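Local coordinates for 5-carboxyvanillate decarboxylase (Sphingomonas paucimobilis, PDB 4L6D), which probably removes a carboxyl group from 5-carboxyvanillate, as a manganese-binding carboxy-lyase built on the amidohydrolase (TIM-barrel) fold, at residues P15-L20 with D38-E43; G115-Q120 with R127-V132; Y241-A246 with P253-K258. All blocks are in the same frame, centred on the assembly; numbering follows the deposited sequence.

Interaction 1. Residues P15-L20 with D38-E43; sequences PVVDAL and DVYGDE
The phenol ring of Tyr40 is enclosed on both faces by aliphatic groups: Leu20 covers one, and Val39, its own neighbour in sequence, covers the other. On the Leu20 face the contact is a CH-pi interaction, with CD1 of Leu20 3.7 Å from the centroid of the Tyr40 ring and only 14° off the ring normal. That methyl is shifted toward the hydroxyl-bearing rim, and its closest ring atom is CZ of Tyr40, 3.6 Å from CD1 of Leu20. On the opposite face CG1 of Val39 stands over the middle of the ring, 3.5 Å above its plane. The edge is met by Val17, whose CG2 lies 4.3 Å from CE1 of Tyr40, near the ring plane.

Leu20 touches the ring at two places. Its CB rests against the root, 3.7 Å from CG of Tyr40, and because CD1 continues anti to CA (chi2 170°) the branch runs on from there to the far end of the ring. Val17 and Leu20 are one helical turn apart, so helix 14-23 offers both to Tyr40. Ile50 and Leu53 of helix 49-54 also pack on Tyr40, and Ile50 touches Val17 and Val39 too.

Tyr40 further touches Thr77, which lines a pocket for 4-hydroxy-3-methoxybenzoate, and its side chain is about 6 Å from a bound molecule of that compound. This is consistent with a place in the second shell of the ligand site. No hydrogen bond or salt bridge joins the two segments, so the contact rests on shape and dispersion: it illustrates how a buried aromatic ring can be held in its tilt by methyl groups on two faces and an edge, without any polar anchor between the segments.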
loop_
_atom_site.group_PDB
_atom_site.type_symbol
_atom_site.label_atom_id
_atom_site.label_comp_id
_atom_site.label_asym_id
_atom_site.label_seq_id
_atom_site.Cartn_x
_atom_site.Cartn_y
_atom_site.Cartn_z
ATOM N N PRO A 15 25.127 16.264 -17.353
ATOM C CA PRO A 15 26.037 15.926 -16.245
ATOM C C PRO A 15 25.499 14.805 -15.344
ATOM O O PRO A 15 26.291 14.014 -14.828
ATOM C CB PRO A 15 26.143 17.243 -15.466
ATOM C CG PRO A 15 25.903 18.307 -16.514
ATOM C CD PRO A 15 24.820 17.708 -17.393
ATOM N N VAL A 16 24.182 14.735 -15.160
ATOM C CA VAL A 16 23.591 13.676 -14.342
ATOM C C VAL A 16 23.624 12.332 -15.085
ATOM O O VAL A 16 23.987 11.294 -14.514
ATOM C CB VAL A 16 22.156 14.032 -13.904
ATOM C CG1 VAL A 16 21.578 12.927 -13.025
ATOM C CG2 VAL A 16 22.159 15.368 -13.157
ATOM N N VAL A 17 23.271 12.365 -16.367
ATOM C CA VAL A 17 23.371 11.180 -17.216
ATOM C C VAL A 17 24.771 10.592 -17.141
ATOM O O VAL A 17 24.932 9.390 -16.914
ATOM C CB VAL A 17 23.026 11.504 -18.681
ATOM C CG1 VAL A 17 23.395 10.327 -19.600
ATOM C CG2 VAL A 17 21.556 11.836 -18.811
ATOM N N ASP A 18 25.787 11.437 -17.302
ATOM C CA ASP A 18 27.166 10.956 -17.315
ATOM C C ASP A 18 27.526 10.318 -15.985
ATOM O O ASP A 18 28.197 9.277 -15.939
ATOM C CB ASP A 18 28.148 12.084 -17.649
ATOM C CG ASP A 18 28.044 12.542 -19.102
ATOM O OD1 ASP A 18 27.421 11.825 -19.910
ATOM O OD2 ASP A 18 28.593 13.615 -19.434
ATOM N N ALA A 19 27.089 10.944 -14.896
ATOM C CA ALA A 19 27.376 10.405 -13.576
ATOM C C ALA A 19 26.660 9.072 -13.335
ATOM O O ALA A 19 27.232 8.168 -12.720
ATOM C CB ALA A 19 27.021 11.417 -12.497
ATOM N N LEU A 20 25.428 8.943 -13.814
ATOM C CA LEU A 20 24.699 7.677 -13.672
ATOM C C LEU A 20 25.272 6.565 -14.556
ATOM O O LEU A 20 25.277 5.417 -14.145
ATOM C CB LEU A 20 23.204 7.858 -13.935
ATOM C CG LEU A 20 22.458 8.584 -12.822
ATOM C CD1 LEU A 20 21.055 8.929 -13.292
ATOM C CD2 LEU A 20 22.390 7.729 -11.561
ATOM N N ASP A 38 19.266 -0.481 -16.675
ATOM C CA ASP A 38 18.366 -0.564 -17.824
ATOM C C ASP A 38 18.399 0.703 -18.666
ATOM O O ASP A 38 18.269 0.647 -19.885
ATOM C CB ASP A 38 16.924 -0.833 -17.383
ATOM C CG ASP A 38 16.672 -2.294 -17.048
ATOM O OD1 ASP A 38 17.559 -3.138 -17.297
ATOM O OD2 ASP A 38 15.572 -2.589 -16.526
ATOM N N VAL A 39 18.572 1.847 -18.015
ATOM C CA VAL A 39 18.510 3.124 -18.715
ATOM C C VAL A 39 19.889 3.740 -18.981
ATOM O O VAL A 39 20.149 4.220 -20.083
ATOM C CB VAL A 39 17.615 4.127 -17.947
ATOM C CG1 VAL A 39 17.716 5.548 -18.535
ATOM C CG2 VAL A 39 16.175 3.652 -17.965
ATOM N N TYR A 40 20.775 3.700 -17.986
ATOM C CA TYR A 40 22.058 4.407 -18.062
ATOM C C TYR A 40 23.251 3.484 -18.212
ATOM O O TYR A 40 24.388 3.952 -18.300
ATOM C CB TYR A 40 22.258 5.280 -16.818
ATOM C CG TYR A 40 21.109 6.215 -16.541
ATOM C CD1 TYR A 40 21.075 7.491 -17.104
ATOM C CD2 TYR A 40 20.048 5.822 -15.731
ATOM C CE1 TYR A 40 20.013 8.356 -16.850
ATOM C CE2 TYR A 40 18.982 6.675 -15.474
ATOM C CZ TYR A 40 18.971 7.938 -16.035
ATOM O OH TYR A 40 17.905 8.763 -15.773
ATOM N N GLY A 41 22.994 2.178 -18.253
ATOM C CA GLY A 41 24.062 1.194 -18.325
ATOM C C GLY A 41 24.712 1.059 -19.691
ATOM O O GLY A 41 24.175 1.533 -20.694
ATOM N N ASP A 42 25.867 0.399 -19.732
ATOM C CA ASP A 42 26.612 0.247 -20.979
ATOM C C ASP A 42 25.858 -0.562 -22.030
ATOM O O ASP A 42 26.051 -0.371 -23.226
ATOM C CB ASP A 42 27.976 -0.391 -20.713
ATOM C CG ASP A 42 28.917 0.543 -19.984
ATOM O OD1 ASP A 42 28.719 1.770 -20.090
ATOM O OD2 ASP A 42 29.850 0.053 -19.315
ATOM N N GLU A 43 24.992 -1.454 -21.571
ATOM C CA GLU A 43 24.248 -2.339 -22.451
ATOM C C GLU A 43 22.767 -2.204 -22.120
ATOM O O GLU A 43 22.152 -3.136 -21.596
ATOM C CB GLU A 43 24.717 -3.764 -22.187
ATOM C CG GLU A 43 24.348 -4.792 -23.215
ATOM C CD GLU A 43 24.822 -6.164 -22.792
ATOM O OE1 GLU A 43 23.966 -7.055 -22.602
ATOM O OE2 GLU A 43 26.054 -6.339 -22.638
#

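Interaction 2. Residues G115-Q120 with R127-V132; sequences GTFAPQ and REIERV
Ile129 reaches from helix 122-134 onto the ring of Phe117, and its longer branch makes the contact. From CB the chain passes to CG1, which meets the near rim of the ring, 3.9 Å from CD1 of Phe117. The terminal CD1 of Ile129 then lies above the ring centre, 3.9 Å from the Phe117 centroid and 9° off the normal, a CH-pi contact. Phe117 takes the less common rotamer with CG between the backbone N and the carbonyl carbon (chi1 49°), which swings its ring toward the helix.

Glu128, just before Ile129, and Val132, about a turn after it, approach the loop backbone instead. CG1 of Val132 sits 4.2 Å from CA of Gly115, where a beta carbon would clash. CG of Glu128 comes only to 4.2 Å from the carbonyl O of Thr116, a loose touch, and a bend at chi2 turns the carboxylate along the helix to Arg131. There the guanidinium, which also pairs with Asp98, grips it side-on: NE of Arg131 is 2.9 Å from OE1 of Glu128, nearly straight at 168°, while NH1 of Arg131 reaches the syn lone pair of OE2 of Glu128 at 2.8 Å. Asn97 donates to OE2 and accepts from the Thr116 backbone N, tying the loop to the helix indirectly. With a leucine here, NE and NH1 of Arg131 and ND2 of Asn97 would probably lose their shared acceptor, the guanidinium keeping Asp98 and Asn97 the Thr116 N-H.

The contact lies within a beta-alpha-beta crossover of the barrel, where helix 122-134 folds back over the end of strand 111-115 before the chain enters parallel strand 140-144. Helix 158-167 packs on Phe117 and Ile129 through Val160 and Ile164, and helix 86-106 borders the Glu128 side.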
loop_
_atom_site.group_PDB
_atom_site.type_symbol
_atom_site.label_atom_id
_atom_site.label_comp_id
_atom_site.label_asym_id
_atom_site.label_seq_id
_atom_site.Cartn_x
_atom_site.Cartn_y
_atom_site.Cartn_z
ATOM N N GLY A 115 13.208 22.116 -8.422
ATOM C CA GLY A 115 14.613 21.934 -8.112
ATOM C C GLY A 115 14.779 20.718 -7.233
ATOM O O GLY A 115 13.809 20.247 -6.647
ATOM N N THR A 116 16.000 20.205 -7.142
ATOM C CA THR A 116 16.272 19.053 -6.294
ATOM C C THR A 116 17.458 19.379 -5.399
ATOM O O THR A 116 17.934 20.515 -5.380
ATOM C CB THR A 116 16.452 17.737 -7.130
ATOM O OG1 THR A 116 16.322 16.581 -6.281
ATOM C CG2 THR A 116 17.785 17.703 -7.861
ATOM N N PHE A 117 17.899 18.405 -4.621
ATOM C CA PHE A 117 18.989 18.623 -3.685
ATOM C C PHE A 117 19.556 17.285 -3.262
ATOM O O PHE A 117 18.981 16.241 -3.553
ATOM C CB PHE A 117 18.505 19.408 -2.456
ATOM C CG PHE A 117 17.240 18.865 -1.842
ATOM C CD1 PHE A 117 15.990 19.282 -2.309
ATOM C CD2 PHE A 117 17.292 17.958 -0.797
ATOM C CE1 PHE A 117 14.820 18.788 -1.759
ATOM C CE2 PHE A 117 16.108 17.464 -0.230
ATOM C CZ PHE A 117 14.877 17.885 -0.719
ATOM N N ALA A 118 20.677 17.329 -2.554
ATOM C CA ALA A 118 21.333 16.116 -2.087
ATOM C C ALA A 118 21.212 15.995 -0.566
ATOM O O ALA A 118 22.038 16.553 0.156
ATOM C CB ALA A 118 22.806 16.135 -2.511
ATOM N N PRO A 119 20.180 15.269 -0.082
ATOM C CA PRO A 119 19.950 15.148 1.364
ATOM C C PRO A 119 21.069 14.389 2.074
ATOM O O PRO A 119 21.051 14.356 3.303
ATOM C CB PRO A 119 18.639 14.338 1.455
ATOM C CG PRO A 119 18.053 14.324 0.099
ATOM C CD PRO A 119 19.202 14.488 -0.859
ATOM N N GLN A 120 21.984 13.768 1.321
ATOM C CA GLN A 120 23.210 13.185 1.884
ATOM C C GLN A 120 23.956 14.189 2.764
ATOM O O GLN A 120 24.689 13.806 3.684
ATOM C CB GLN A 120 24.180 12.752 0.768
ATOM C CG GLN A 120 23.692 11.697 -0.221
ATOM C CD GLN A 120 23.096 12.313 -1.470
ATOM O OE1 GLN A 120 22.149 13.089 -1.393
ATOM N NE2 GLN A 120 23.644 11.964 -2.634
ATOM N N ARG A 127 21.123 25.189 2.100
ATOM C CA ARG A 127 21.570 26.337 1.310
ATOM C C ARG A 127 21.028 26.283 -0.118
ATOM O O ARG A 127 20.579 27.291 -0.662
ATOM C CB ARG A 127 23.098 26.387 1.238
ATOM C CG ARG A 127 23.792 26.496 2.577
ATOM C CD ARG A 127 23.300 27.685 3.365
ATOM N NE ARG A 127 23.490 28.938 2.645
ATOM C CZ ARG A 127 22.822 30.050 2.925
ATOM N NH1 ARG A 127 23.043 31.160 2.231
ATOM N NH2 ARG A 127 21.919 30.044 3.897
ATOM N N GLU A 128 21.094 25.110 -0.741
ATOM C CA GLU A 128 20.634 24.981 -2.119
ATOM C C GLU A 128 19.128 25.195 -2.239
ATOM O O GLU A 128 18.657 25.832 -3.184
ATOM C CB GLU A 128 21.052 23.630 -2.711
ATOM C CG GLU A 128 20.675 23.416 -4.187
ATOM C CD GLU A 128 21.293 24.424 -5.150
ATOM O OE1 GLU A 128 22.201 25.192 -4.761
ATOM O OE2 GLU A 128 20.853 24.448 -6.316
ATOM N N ILE A 129 18.378 24.678 -1.273
ATOM C CA ILE A 129 16.930 24.878 -1.244
ATOM C C ILE A 129 16.608 26.372 -1.210
ATOM O O ILE A 129 15.752 26.835 -1.966
ATOM C CB ILE A 129 16.301 24.109 -0.068
ATOM C CG1 ILE A 129 16.317 22.618 -0.395
ATOM C CG2 ILE A 129 14.876 24.591 0.223
ATOM C CD1 ILE A 129 16.199 21.707 0.807
ATOM N N GLU A 130 17.316 27.124 -0.373
ATOM C CA GLU A 130 17.118 28.566 -0.320
ATOM C C GLU A 130 17.445 29.210 -1.665
ATOM O O GLU A 130 16.715 30.086 -2.125
ATOM C CB GLU A 130 17.956 29.196 0.792
ATOM C CG GLU A 130 17.894 30.719 0.804
ATOM C CD GLU A 130 18.612 31.332 1.986
ATOM O OE1 GLU A 130 18.769 32.568 1.994
ATOM O OE2 GLU A 130 19.012 30.586 2.907
ATOM N N ARG A 131 18.525 28.767 -2.306
ATOM C CA ARG A 131 18.901 29.323 -3.608
ATOM C C ARG A 131 17.843 29.021 -4.676
ATOM O O ARG A 131 17.521 29.884 -5.497
ATOM C CB ARG A 131 20.284 28.804 -4.042
ATOM C CG ARG A 131 20.862 29.511 -5.262
ATOM C CD ARG A 131 22.220 28.937 -5.677
ATOM N NE ARG A 131 22.079 27.648 -6.343
ATOM C CZ ARG A 131 22.057 27.482 -7.662
ATOM N NH1 ARG A 131 21.918 26.265 -8.167
ATOM N NH2 ARG A 131 22.190 28.521 -8.478
ATOM N N VAL A 132 17.314 27.801 -4.660
ATOM C CA VAL A 132 16.260 27.399 -5.589
ATOM C C VAL A 132 15.044 28.316 -5.456
ATOM O O VAL A 132 14.483 28.771 -6.456
ATOM C CB VAL A 132 15.863 25.915 -5.349
ATOM C CG1 VAL A 132 14.550 25.570 -6.029
ATOM C CG2 VAL A 132 16.984 24.987 -5.823
#

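Interaction 3. Residues Y241-A246 with P253-K258; sequences YMHGNA and PKLKLK
His243 and Leu255 meet at an oblique angle, with the far end of the imidazole set against one methyl of the leucine. The histidine holds CG anti to its own backbone N (chi1 -167°), which carries the ring out from helix 236-249 toward the returning loop. Leu255 answers with CG anti to the carbonyl carbon (chi1 -56°) and CD1 extended, and this brings CD1 of Leu255 to 3.5 Å from NE2 of His243. CE1 of His243 also lies against the leucine, 3.7 Å from CG of Leu255.

The polar end of the ring is served by a water. It lies in the imidazole plane, 2.8 Å from NE2 of His243, and donates to the carbonyl O of Pro253 at 2.7 Å. One ring thus joins the loop twice, by direct van der Waals contact with the leucine and by a water bridge to the backbone, its direction held in part by that in-plane bond.

The contact fastens the loop between helices 236-249 and 259-266 back onto the first of them. Pro259 and Tyr262 of the second helix touch His243 and Leu255 respectively, while Tyr189 of the second subunit packs on Ala246 and Pro253.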
loop_
_atom_site.group_PDB
_atom_site.type_symbol
_atom_site.label_atom_id
_atom_site.label_comp_id
_atom_site.label_asym_id
_atom_site.label_seq_id
_atom_site.Cartn_x
_atom_site.Cartn_y
_atom_site.Cartn_z
ATOM N N TYR A 241 -7.967 5.240 12.793
ATOM C CA TYR A 241 -8.513 4.328 13.786
ATOM C C TYR A 241 -7.424 3.716 14.662
ATOM O O TYR A 241 -7.569 3.642 15.886
ATOM C CB TYR A 241 -9.400 3.211 13.190
ATOM C CG TYR A 241 -9.969 2.398 14.331
ATOM C CD1 TYR A 241 -11.134 2.797 14.966
ATOM C CD2 TYR A 241 -9.279 1.294 14.853
ATOM C CE1 TYR A 241 -11.627 2.107 16.063
ATOM C CE2 TYR A 241 -9.764 0.602 15.947
ATOM C CZ TYR A 241 -10.940 1.012 16.547
ATOM O OH TYR A 241 -11.431 0.341 17.642
ATOM N N MET A 242 -6.343 3.266 14.029
ATOM C CA MET A 242 -5.317 2.521 14.748
ATOM C C MET A 242 -4.289 3.406 15.441
ATOM O O MET A 242 -3.413 2.904 16.138
ATOM C CB MET A 242 -4.626 1.532 13.800
ATOM C CG MET A 242 -5.512 0.331 13.439
ATOM S SD MET A 242 -5.883 -0.594 14.930
ATOM C CE MET A 242 -7.064 -1.838 14.365
ATOM N N HIS A 243 -4.400 4.721 15.277
ATOM C CA HIS A 243 -3.396 5.609 15.847
ATOM C C HIS A 243 -3.336 5.539 17.379
ATOM O O HIS A 243 -2.252 5.624 17.962
ATOM C CB HIS A 243 -3.627 7.043 15.385
ATOM C CG HIS A 243 -2.472 7.946 15.675
ATOM N ND1 HIS A 243 -2.617 9.162 16.305
ATOM C CD2 HIS A 243 -1.145 7.787 15.456
ATOM C CE1 HIS A 243 -1.429 9.730 16.433
ATOM N NE2 HIS A 243 -0.519 8.915 15.928
ATOM N N GLY A 244 -4.488 5.375 18.029
ATOM C CA GLY A 244 -4.527 5.177 19.467
ATOM C C GLY A 244 -3.659 4.016 19.923
ATOM O O GLY A 244 -2.884 4.146 20.873
ATOM N N ASN A 245 -3.772 2.877 19.247
ATOM C CA ASN A 245 -2.925 1.742 19.596
ATOM C C ASN A 245 -1.452 2.062 19.380
ATOM O O ASN A 245 -0.605 1.653 20.168
ATOM C CB ASN A 245 -3.284 0.504 18.775
ATOM C CG ASN A 245 -4.598 -0.118 19.195
ATOM O OD1 ASN A 245 -5.086 0.098 20.309
ATOM N ND2 ASN A 245 -5.181 -0.905 18.298
ATOM N N ALA A 246 -1.147 2.784 18.307
ATOM C CA ALA A 246 0.238 3.124 18.005
ATOM C C ALA A 246 0.865 3.993 19.104
ATOM O O ALA A 246 2.016 3.775 19.490
ATOM C CB ALA A 246 0.337 3.813 16.649
ATOM N N PRO A 253 4.725 8.863 18.876
ATOM C CA PRO A 253 4.584 10.065 19.699
ATOM C C PRO A 253 3.177 10.636 19.612
ATOM O O PRO A 253 2.461 10.405 18.632
ATOM C CB PRO A 253 5.596 11.031 19.080
ATOM C CG PRO A 253 5.702 10.607 17.655
ATOM C CD PRO A 253 5.542 9.092 17.672
ATOM N N LYS A 254 2.793 11.398 20.627
ATOM C CA LYS A 254 1.493 12.055 20.626
ATOM C C LYS A 254 1.494 13.210 19.634
ATOM O O LYS A 254 2.429 14.015 19.598
ATOM C CB LYS A 254 1.144 12.544 22.028
ATOM C CG LYS A 254 1.015 11.425 23.044
ATOM C CD LYS A 254 -0.119 10.474 22.701
ATOM C CE LYS A 254 -0.443 9.557 23.873
ATOM N NZ LYS A 254 -0.866 10.321 25.087
ATOM N N LEU A 255 0.439 13.276 18.829
ATOM C CA LEU A 255 0.330 14.246 17.749
ATOM C C LEU A 255 -0.809 15.223 18.009
ATOM O O LEU A 255 -1.799 14.890 18.665
ATOM C CB LEU A 255 0.077 13.528 16.418
ATOM C CG LEU A 255 1.069 12.455 15.953
ATOM C CD1 LEU A 255 0.686 11.956 14.567
ATOM C CD2 LEU A 255 2.490 13.019 15.961
ATOM N N LYS A 256 -0.665 16.435 17.486
ATOM C CA LYS A 256 -1.701 17.445 17.657
ATOM C C LYS A 256 -2.968 17.093 16.877
ATOM O O LYS A 256 -4.081 17.310 17.372
ATOM C CB LYS A 256 -1.167 18.810 17.214
ATOM C CG LYS A 256 -2.144 19.959 17.397
ATOM C CD LYS A 256 -1.587 21.225 16.725
ATOM C CE LYS A 256 -2.557 22.397 16.844
ATOM N NZ LYS A 256 -2.751 22.826 18.260
ATOM N N LEU A 257 -2.794 16.543 15.675
ATOM C CA LEU A 257 -3.910 16.214 14.790
ATOM C C LEU A 257 -3.976 14.712 14.559
ATOM O O LEU A 257 -3.077 13.969 14.961
ATOM C CB LEU A 257 -3.740 16.893 13.427
ATOM C CG LEU A 257 -3.467 18.403 13.380
ATOM C CD1 LEU A 257 -3.323 18.855 11.934
ATOM C CD2 LEU A 257 -4.553 19.198 14.078
ATOM N N LYS A 258 -5.029 14.273 13.883
ATOM C CA LYS A 258 -5.117 12.877 13.440
ATOM C C LYS A 258 -4.264 12.679 12.184
ATOM O O LYS A 258 -4.057 13.622 11.414
ATOM C CB LYS A 258 -6.567 12.510 13.102
ATOM C CG LYS A 258 -7.553 12.628 14.255
ATOM C CD LYS A 258 -8.964 12.297 13.802
ATOM C CE LYS A 258 -9.960 12.569 14.927
ATOM N NZ LYS A 258 -11.383 12.434 14.490
HETATM O O HOH W 1 2.288 9.234 16.183
#

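Of the three, interactions 1 and 2 are buried, and in each a branched aliphatic side chain places a methyl over an aromatic face; interaction 3 is a surface contact in which a water shares the work. None has a direct hydrogen bond between its segments, and no two share a helix or strand. Interaction 1 joins two separate helices, whereas interactions 2 and 3 each set a helix against an adjoining loop. In interaction 2 ion pairs run along the helix beside the apolar centre, not across to the loop. Interactions 1 and 3 lie on opposite sides of the chain's centre, while interactions 1 and 2 come within about 7 Å at their nearest atoms without touching.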